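Local coordinates for protein dicer Related Helicase (Caenorhabditis elegans, PDB 6M6Q) that probably hydrolyses ATP as an RNA-binding helicase of the RIG-I-like receptor subfamily, of which this is the N-terminal domain, at residues F25-L37 with L262-G274. Residues are numbered along the deposited sequence; the frame is centred on the assembly and turned at random.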
ATOM      1  N   PHE B  25      13.673   8.261   9.377  1.00 51.47           N
ATOM      2  CA  PHE B  25      12.753   8.799  10.419  1.00 53.26           C
ATOM      3  C   PHE B  25      11.275   8.664  10.021  1.00 54.50           C
ATOM      4  O   PHE B  25      10.506   8.181  10.829  1.00 58.89           O
ATOM      5  CB  PHE B  25      13.063  10.241  10.811  1.00 49.83           C
ATOM      6  CG  PHE B  25      12.004  10.862  11.696  1.00 48.59           C
ATOM      7  CD1 PHE B  25      11.856  10.481  13.022  1.00 49.00           C
ATOM      8  CD2 PHE B  25      11.120  11.799  11.191  1.00 54.18           C
ATOM      9  CE1 PHE B  25      10.870  11.046  13.824  1.00 48.35           C
ATOM     10  CE2 PHE B  25      10.152  12.379  11.999  1.00 54.56           C
ATOM     11  CZ  PHE B  25      10.024  11.993  13.311  1.00 52.26           C
ATOM     12  N   PRO B  26      10.774   9.169   8.857  1.00 59.65           N
ATOM     13  CA  PRO B  26       9.332   9.151   8.585  1.00 59.06           C
ATOM     14  C   PRO B  26       8.653   7.802   8.895  1.00 50.04           C
ATOM     15  O   PRO B  26       7.658   7.807   9.565  1.00 48.31           O
ATOM     16  CB  PRO B  26       9.260   9.454   7.078  1.00 64.69           C
ATOM     17  CG  PRO B  26      10.449  10.347   6.848  1.00 67.86           C
ATOM     18  CD  PRO B  26      11.529   9.773   7.750  1.00 66.25           C
ATOM     19  N   ALA B  27       9.240   6.698   8.427  1.00 45.32           N
ATOM     20  CA  ALA B  27       8.711   5.318   8.559  1.00 47.59           C
ATOM     21  C   ALA B  27       8.741   4.890  10.023  1.00 48.67           C
ATOM     22  O   ALA B  27       7.800   4.209  10.466  1.00 60.95           O
ATOM     23  CB  ALA B  27       9.509   4.359   7.708  1.00 46.09           C
ATOM     24  N   TYR B  28       9.811   5.211  10.726  1.00 49.95           N
ATOM     25  CA  TYR B  28       9.975   4.853  12.140  1.00 50.74           C
ATOM     26  C   TYR B  28       8.907   5.596  12.951  1.00 52.82           C
ATOM     27  O   TYR B  28       8.186   4.941  13.723  1.00 57.93           O
ATOM     28  CB  TYR B  28      11.402   5.114  12.620  1.00 52.18           C
ATOM     29  CG  TYR B  28      11.650   4.569  14.006  1.00 52.97           C
ATOM     30  CD1 TYR B  28      11.591   5.390  15.124  1.00 49.62           C
ATOM     31  CD2 TYR B  28      11.815   3.211  14.210  1.00 49.64           C
ATOM     32  CE1 TYR B  28      11.728   4.878  16.399  1.00 49.66           C
ATOM     33  CE2 TYR B  28      11.974   2.689  15.481  1.00 51.20           C
ATOM     34  CZ  TYR B  28      11.924   3.525  16.578  1.00 47.94           C
ATOM     35  OH  TYR B  28      12.104   3.008  17.831  1.00 55.21           O
ATOM     36  N   PHE B  29       8.732   6.893  12.706  1.00 53.62           N
ATOM     37  CA  PHE B  29       7.708   7.731  13.388  1.00 53.75           C
ATOM     38  C   PHE B  29       6.310   7.132  13.164  1.00 58.19           C
ATOM     39  O   PHE B  29       5.503   7.177  14.095  1.00 61.66           O
ATOM     40  CB  PHE B  29       7.757   9.175  12.899  1.00 52.79           C
ATOM     41  CG  PHE B  29       6.748  10.076  13.560  1.00 54.08           C
ATOM     42  CD1 PHE B  29       7.021  10.680  14.772  1.00 49.21           C
ATOM     43  CD2 PHE B  29       5.502  10.291  12.985  1.00 60.43           C
ATOM     44  CE1 PHE B  29       6.081  11.491  15.391  1.00 52.70           C
ATOM     45  CE2 PHE B  29       4.566  11.104  13.607  1.00 58.77           C
ATOM     46  CZ  PHE B  29       4.863  11.715  14.801  1.00 52.42           C
ATOM     47  N   ARG B  30       6.050   6.581  11.968  1.00 55.45           N
ATOM     48  CA  ARG B  30       4.720   6.040  11.548  1.00 51.83           C
ATOM     49  C   ARG B  30       4.418   4.704  12.236  1.00 52.71           C
ATOM     50  O   ARG B  30       3.285   4.267  12.119  1.00 56.01           O
ATOM     51  CB  ARG B  30       4.642   5.902  10.022  1.00 48.64           C
ATOM     52  CG  ARG B  30       4.488   7.240   9.314  1.00 48.55           C
ATOM     53  CD  ARG B  30       4.092   7.111   7.875  1.00 52.04           C
ATOM     54  NE  ARG B  30       5.089   6.439   7.052  1.00 55.62           N
ATOM     55  CZ  ARG B  30       5.978   7.059   6.257  1.00 54.04           C
ATOM     56  NH1 ARG B  30       6.041   8.381   6.212  1.00 51.41           N
ATOM     57  NH2 ARG B  30       6.798   6.341   5.505  1.00 49.05           N
ATOM     58  N   LEU B  31       5.352   4.138  13.012  1.00 56.79           N
ATOM     59  CA  LEU B  31       5.059   2.988  13.927  1.00 50.07           C
ATOM     60  C   LEU B  31       4.278   3.502  15.155  1.00 47.26           C
ATOM     61  O   LEU B  31       3.617   2.666  15.823  1.00 48.74           O
ATOM     62  CB  LEU B  31       6.361   2.275  14.322  1.00 48.79           C
ATOM     63  CG  LEU B  31       7.132   1.616  13.167  1.00 51.07           C
ATOM     64  CD1 LEU B  31       8.571   1.318  13.552  1.00 53.03           C
ATOM     65  CD2 LEU B  31       6.457   0.345  12.712  1.00 50.03           C
ATOM     66  N   LEU B  32       4.228   4.832  15.353  1.00 49.57           N
ATOM     67  CA  LEU B  32       3.411   5.516  16.415  1.00 54.05           C
ATOM     68  C   LEU B  32       2.138   6.145  15.820  1.00 51.50           C
ATOM     69  O   LEU B  32       1.521   6.968  16.513  1.00 54.67           O
ATOM     70  CB  LEU B  32       4.240   6.625  17.088  1.00 53.88           C
ATOM     71  CG  LEU B  32       5.328   6.184  18.055  1.00 53.80           C
ATOM     72  CD1 LEU B  32       6.282   7.335  18.327  1.00 52.55           C
ATOM     73  CD2 LEU B  32       4.723   5.681  19.346  1.00 60.29           C
ATOM     74  N   LYS B  33       1.781   5.834  14.577  1.00 53.32           N
ATOM     75  CA  LYS B  33       0.648   6.495  13.875  1.00 50.20           C
ATOM     76  C   LYS B  33      -0.668   6.292  14.654  1.00 47.52           C
ATOM     77  O   LYS B  33      -1.491   7.197  14.611  1.00 50.89           O
ATOM     78  CB  LYS B  33       0.554   6.007  12.428  1.00 47.75           C
ATOM     79  CG  LYS B  33       0.005   4.603  12.210  1.00 49.34           C
ATOM     80  CD  LYS B  33      -0.227   4.324  10.734  1.00 47.79           C
ATOM     81  CE  LYS B  33      -1.326   3.339  10.477  1.00 47.53           C
ATOM     82  NZ  LYS B  33      -1.194   2.748   9.129  1.00 58.52           N
ATOM     83  N   TRP B  34      -0.865   5.154  15.334  1.00 49.41           N
ATOM     84  CA  TRP B  34      -2.126   4.869  16.083  1.00 46.41           C
ATOM     85  C   TRP B  34      -2.133   5.661  17.386  1.00 48.24           C
ATOM     86  O   TRP B  34      -3.241   6.128  17.792  1.00 48.01           O
ATOM     87  CB  TRP B  34      -2.329   3.369  16.321  1.00 46.08           C
ATOM     88  CG  TRP B  34      -2.574   2.591  15.058  1.00 47.19           C
ATOM     89  CD1 TRP B  34      -1.890   1.490  14.625  1.00 49.84           C
ATOM     90  CD2 TRP B  34      -3.556   2.876  14.041  1.00 45.38           C
ATOM     91  NE1 TRP B  34      -2.379   1.070  13.414  1.00 50.52           N
ATOM     92  CE2 TRP B  34      -3.398   1.903  13.031  1.00 47.56           C
ATOM     93  CE3 TRP B  34      -4.563   3.841  13.891  1.00 48.04           C
ATOM     94  CZ2 TRP B  34      -4.204   1.872  11.895  1.00 45.13           C
ATOM     95  CZ3 TRP B  34      -5.350   3.817  12.760  1.00 47.71           C
ATOM     96  CH2 TRP B  34      -5.165   2.848  11.773  1.00 46.11           C
ATOM     97  N   LYS B  35      -0.951   5.858  17.988  1.00 47.63           N
ATOM     98  CA  LYS B  35      -0.779   6.664  19.220  1.00 48.55           C
ATOM     99  C   LYS B  35      -0.948   8.137  18.862  1.00 51.75           C
ATOM    100  O   LYS B  35      -1.519   8.870  19.682  1.00 58.95           O
ATOM    101  CB  LYS B  35       0.569   6.379  19.888  1.00 52.20           C
ATOM    102  CG  LYS B  35       0.881   7.207  21.144  1.00 57.07           C
ATOM    103  CD  LYS B  35      -0.165   7.087  22.242  1.00 52.71           C
ATOM    104  CE  LYS B  35       0.112   7.922  23.476  1.00 51.43           C
ATOM    105  NZ  LYS B  35      -1.125   8.068  24.287  1.00 60.18           N
ATOM    106  N   PHE B  36      -0.550   8.532  17.651  1.00 52.85           N
ATOM    107  CA  PHE B  36      -0.699   9.917  17.132  1.00 51.86           C
ATOM    108  C   PHE B  36      -2.177  10.214  16.904  1.00 48.45           C
ATOM    109  O   PHE B  36      -2.632  11.277  17.344  1.00 44.32           O
ATOM    110  CB  PHE B  36       0.107  10.110  15.852  1.00 52.11           C
ATOM    111  CG  PHE B  36      -0.268  11.338  15.066  1.00 53.53           C
ATOM    112  CD1 PHE B  36      -0.034  12.607  15.574  1.00 55.71           C
ATOM    113  CD2 PHE B  36      -0.836  11.225  13.807  1.00 52.47           C
ATOM    114  CE1 PHE B  36      -0.387  13.733  14.849  1.00 58.28           C
ATOM    115  CE2 PHE B  36      -1.179  12.348  13.081  1.00 51.25           C
ATOM    116  CZ  PHE B  36      -0.951  13.597  13.601  1.00 60.77           C
ATOM    117  N   LEU B  37      -2.903   9.284  16.268  1.00 50.59           N
ATOM    118  CA  LEU B  37      -4.389   9.355  16.103  1.00 51.84           C
ATOM    119  C   LEU B  37      -5.011   9.439  17.480  1.00 44.54           C
ATOM    120  O   LEU B  37      -5.787  10.354  17.676  1.00 42.30           O
ATOM    121  CB  LEU B  37      -4.922   8.136  15.331  1.00 56.98           C
ATOM    122  CG  LEU B  37      -6.427   8.134  14.994  1.00 58.98           C
ATOM    123  CD1 LEU B  37      -6.811   9.251  14.003  1.00 54.12           C
ATOM    124  CD2 LEU B  37      -6.845   6.775  14.437  1.00 57.26           C
ATOM    125  N   LEU B 262      -3.562  -3.556  16.617  1.00 60.49           N
ATOM    126  CA  LEU B 262      -2.656  -3.173  15.511  1.00 57.85           C
ATOM    127  C   LEU B 262      -1.546  -2.282  16.073  1.00 65.51           C
ATOM    128  O   LEU B 262      -0.409  -2.338  15.529  1.00 63.47           O
ATOM    129  CB  LEU B 262      -3.448  -2.458  14.425  1.00 56.31           C
ATOM    130  CG  LEU B 262      -4.462  -3.317  13.689  1.00 54.37           C
ATOM    131  CD1 LEU B 262      -5.327  -2.456  12.808  1.00 57.00           C
ATOM    132  CD2 LEU B 262      -3.777  -4.390  12.875  1.00 53.35           C
ATOM    133  N   HIS B 263      -1.846  -1.538  17.146  1.00 58.02           N
ATOM    134  CA  HIS B 263      -0.888  -0.645  17.836  1.00 57.36           C
ATOM    135  C   HIS B 263       0.157  -1.489  18.546  1.00 56.91           C
ATOM    136  O   HIS B 263       1.353  -1.120  18.493  1.00 64.17           O
ATOM    137  CB  HIS B 263      -1.581   0.315  18.806  1.00 58.15           C
ATOM    138  CG  HIS B 263      -0.614   1.183  19.542  1.00 62.97           C
ATOM    139  ND1 HIS B 263       0.228   2.073  18.891  1.00 63.39           N
ATOM    140  CD2 HIS B 263      -0.349   1.312  20.859  1.00 66.06           C
ATOM    141  CE1 HIS B 263       0.949   2.716  19.780  1.00 70.18           C
ATOM    142  NE2 HIS B 263       0.622   2.264  20.992  1.00 69.94           N
ATOM    143  N   LYS B 264      -0.249  -2.628  19.093  1.00 49.85           N
ATOM    144  CA  LYS B 264       0.680  -3.543  19.786  1.00 52.35           C
ATOM    145  C   LYS B 264       1.672  -4.133  18.778  1.00 46.93           C
ATOM    146  O   LYS B 264       2.853  -4.226  19.129  1.00 52.49           O
ATOM    147  CB  LYS B 264      -0.083  -4.608  20.566  1.00 53.72           C
ATOM    148  CG  LYS B 264      -0.507  -4.150  21.951  1.00 57.62           C
ATOM    149  CD  LYS B 264      -1.093  -5.229  22.814  1.00 59.26           C
ATOM    150  CE  LYS B 264      -1.443  -4.722  24.190  1.00 56.81           C
ATOM    151  NZ  LYS B 264      -2.438  -3.632  24.119  1.00 63.64           N
ATOM    152  N   THR B 265       1.227  -4.432  17.560  1.00 46.27           N
ATOM    153  CA  THR B 265       2.081  -5.002  16.482  1.00 52.78           C
ATOM    154  C   THR B 265       3.149  -3.963  16.103  1.00 58.07           C
ATOM    155  O   THR B 265       4.336  -4.327  16.041  1.00 60.44           O
ATOM    156  CB  THR B 265       1.265  -5.422  15.250  1.00 55.00           C
ATOM    157  OG1 THR B 265       0.221  -6.322  15.628  1.00 55.14           O
ATOM    158  CG2 THR B 265       2.121  -6.090  14.193  1.00 53.07           C
ATOM    159  N   LEU B 266       2.749  -2.708  15.906  1.00 58.19           N
ATOM    160  CA  LEU B 266       3.670  -1.620  15.494  1.00 57.93           C
ATOM    161  C   LEU B 266       4.662  -1.328  16.627  1.00 62.26           C
ATOM    162  O   LEU B 266       5.866  -1.078  16.314  1.00 57.07           O
ATOM    163  CB  LEU B 266       2.858  -0.375  15.117  1.00 53.38           C
ATOM    164  CG  LEU B 266       1.945  -0.542  13.902  1.00 47.76           C
ATOM    165  CD1 LEU B 266       1.370   0.791  13.479  1.00 47.86           C
ATOM    166  CD2 LEU B 266       2.674  -1.202  12.742  1.00 43.69           C
ATOM    167  N   THR B 267       4.208  -1.422  17.881  1.00 56.82           N
ATOM    168  CA  THR B 267       5.019  -1.096  19.074  1.00 54.65           C
ATOM    169  C   THR B 267       6.130  -2.132  19.227  1.00 51.51           C
ATOM    170  O   THR B 267       7.195  -1.745  19.710  1.00 59.65           O
ATOM    171  CB  THR B 267       4.136  -0.953  20.312  1.00 61.76           C
ATOM    172  OG1 THR B 267       3.216   0.100  20.027  1.00 63.51           O
ATOM    173  CG2 THR B 267       4.902  -0.612  21.567  1.00 63.76           C
ATOM    174  N   MET B 268       5.938  -3.351  18.716  1.00 50.96           N
ATOM    175  CA  MET B 268       6.996  -4.409  18.694  1.00 57.21           C
ATOM    176  C   MET B 268       8.138  -3.989  17.759  1.00 57.62           C
ATOM    177  O   MET B 268       9.299  -4.076  18.181  1.00 59.79           O
ATOM    178  CB  MET B 268       6.461  -5.763  18.230  1.00 56.62           C
ATOM    179  CG  MET B 268       5.683  -6.487  19.269  1.00 61.87           C
ATOM    180  SD  MET B 268       5.147  -8.077  18.642  1.00 81.01           S
ATOM    181  CE  MET B 268       6.505  -9.117  19.151  1.00 78.57           C
ATOM    182  N   PHE B 269       7.833  -3.562  16.536  1.00 62.19           N
ATOM    183  CA  PHE B 269       8.837  -3.097  15.541  1.00 58.18           C
ATOM    184  C   PHE B 269       9.498  -1.807  16.037  1.00 53.22           C
ATOM    185  O   PHE B 269      10.690  -1.648  15.805  1.00 54.89           O
ATOM    186  CB  PHE B 269       8.193  -2.919  14.166  1.00 57.48           C
ATOM    187  CG  PHE B 269       7.929  -4.222  13.464  1.00 48.93           C
ATOM    188  CD1 PHE B 269       6.756  -4.921  13.696  1.00 50.64           C
ATOM    189  CD2 PHE B 269       8.885  -4.785  12.631  1.00 43.24           C
ATOM    190  CE1 PHE B 269       6.522  -6.138  13.078  1.00 52.14           C
ATOM    191  CE2 PHE B 269       8.658  -6.009  12.025  1.00 47.71           C
ATOM    192  CZ  PHE B 269       7.472  -6.680  12.241  1.00 53.10           C
ATOM    193  N   LEU B 270       8.746  -0.961  16.749  1.00 49.18           N
ATOM    194  CA  LEU B 270       9.255   0.282  17.381  1.00 47.27           C
ATOM    195  C   LEU B 270      10.315  -0.092  18.411  1.00 50.54           C
ATOM    196  O   LEU B 270      11.369   0.519  18.397  1.00 54.01           O
ATOM    197  CB  LEU B 270       8.091   1.047  18.026  1.00 45.25           C
ATOM    198  CG  LEU B 270       8.377   2.475  18.497  1.00 46.03           C
ATOM    199  CD1 LEU B 270       8.452   3.421  17.328  1.00 55.80           C
ATOM    200  CD2 LEU B 270       7.312   2.969  19.458  1.00 44.00           C
ATOM    201  N   ALA B 271      10.047  -1.106  19.228  1.00 55.22           N
ATOM    202  CA  ALA B 271      10.847  -1.480  20.419  1.00 50.98           C
ATOM    203  C   ALA B 271      12.181  -2.106  19.998  1.00 50.05           C
ATOM    204  O   ALA B 271      13.071  -2.132  20.829  1.00 50.36           O
ATOM    205  CB  ALA B 271      10.058  -2.430  21.281  1.00 53.12           C
ATOM    206  N   ILE B 272      12.284  -2.613  18.758  1.00 54.29           N
ATOM    207  CA  ILE B 272      13.454  -3.382  18.199  1.00 56.41           C
ATOM    208  C   ILE B 272      14.770  -2.630  18.447  1.00 59.50           C
ATOM    209  O   ILE B 272      15.791  -3.295  18.630  1.00 64.07           O
ATOM    210  CB  ILE B 272      13.233  -3.649  16.694  1.00 61.66           C
ATOM    211  CG1 ILE B 272      12.297  -4.837  16.490  1.00 64.26           C
ATOM    212  CG2 ILE B 272      14.555  -3.821  15.940  1.00 61.82           C
ATOM    213  CD1 ILE B 272      11.947  -5.102  15.048  1.00 68.33           C
ATOM    214  N   ILE B 273      14.742  -1.297  18.417  1.00 65.27           N
ATOM    215  CA  ILE B 273      15.948  -0.425  18.494  1.00 67.68           C
ATOM    216  C   ILE B 273      16.638  -0.623  19.856  1.00 69.34           C
ATOM    217  O   ILE B 273      17.839  -0.343  19.945  1.00 83.04           O
ATOM    218  CB  ILE B 273      15.578   1.052  18.213  1.00 72.97           C
ATOM    219  CG1 ILE B 273      16.799   1.854  17.751  1.00 75.60           C
ATOM    220  CG2 ILE B 273      14.891   1.696  19.414  1.00 76.57           C
ATOM    221  CD1 ILE B 273      17.384   1.373  16.437  1.00 73.16           C
ATOM    222  N   GLY B 274      15.928  -1.150  20.855  1.00 71.46           N
ATOM    223  CA  GLY B 274      16.440  -1.304  22.235  1.00 69.43           C
ATOM    224  C   GLY B 274      17.312  -2.539  22.388  1.00 61.41           C
ATOM    225  O   GLY B 274      18.105  -2.592  23.368  1.00 60.62           O
TER
HETATM  226  O   HOH W   1       4.211   2.128  18.643  1.00 60.54           O
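Y28, L31 and W34 of the broken helical segment 25-37 pack against L266 and L270 of helix 262-271 in the buried heart of the all-helical N-terminal domain of this RIG-I-like helicase. Helix 33-37 runs at 128° to helix 262-271, and the backbones come closest where L31 faces L266. The apolar layer suits branched leucines, whose methyls can serve several neighbours. L31 sends CD2 to F269 CB (4.0 Å), while its CB meets L270 CD1. The other methyl of L270, CD2, touches L32 CD2 at 3.8 Å, and the two leucines cross at about a right angle. L266 turns CD1 to W34 CD1 (3.5 Å), the indole lying obliquely to it and broad enough to meet L262 CB too; A191 of helix 186-193 touches both L31 and L266.

With CG anti to the backbone N (chi1 178°), the H263 ring is carried to helix 33-37, where CE1 meets K35 CB and ND1 lies near W34 CB. The K35 chain then turns away from the histidine, and its NZ is hydrogen-bonded to Y144 OH and Q227 O.

Several buried polar atoms find partners: a water donates to both L31 O and T267 OG1, bridging the two segments, and T267 OG1 in turn donates to H263 O from above its carbonyl plane. Y28 joins both chemistries: L270 CD1 sits over one ring face in a CH-pi contact, 4.0 Å from the centroid, and W154 meets the ring edge-to-face. A phenylalanine here would probably keep that packing but leave L270 O without its hydroxyl donor. That bond, Y28 OH to L270 O, measures 2.7 Å, with the donor tilted 23° from the carbonyl plane.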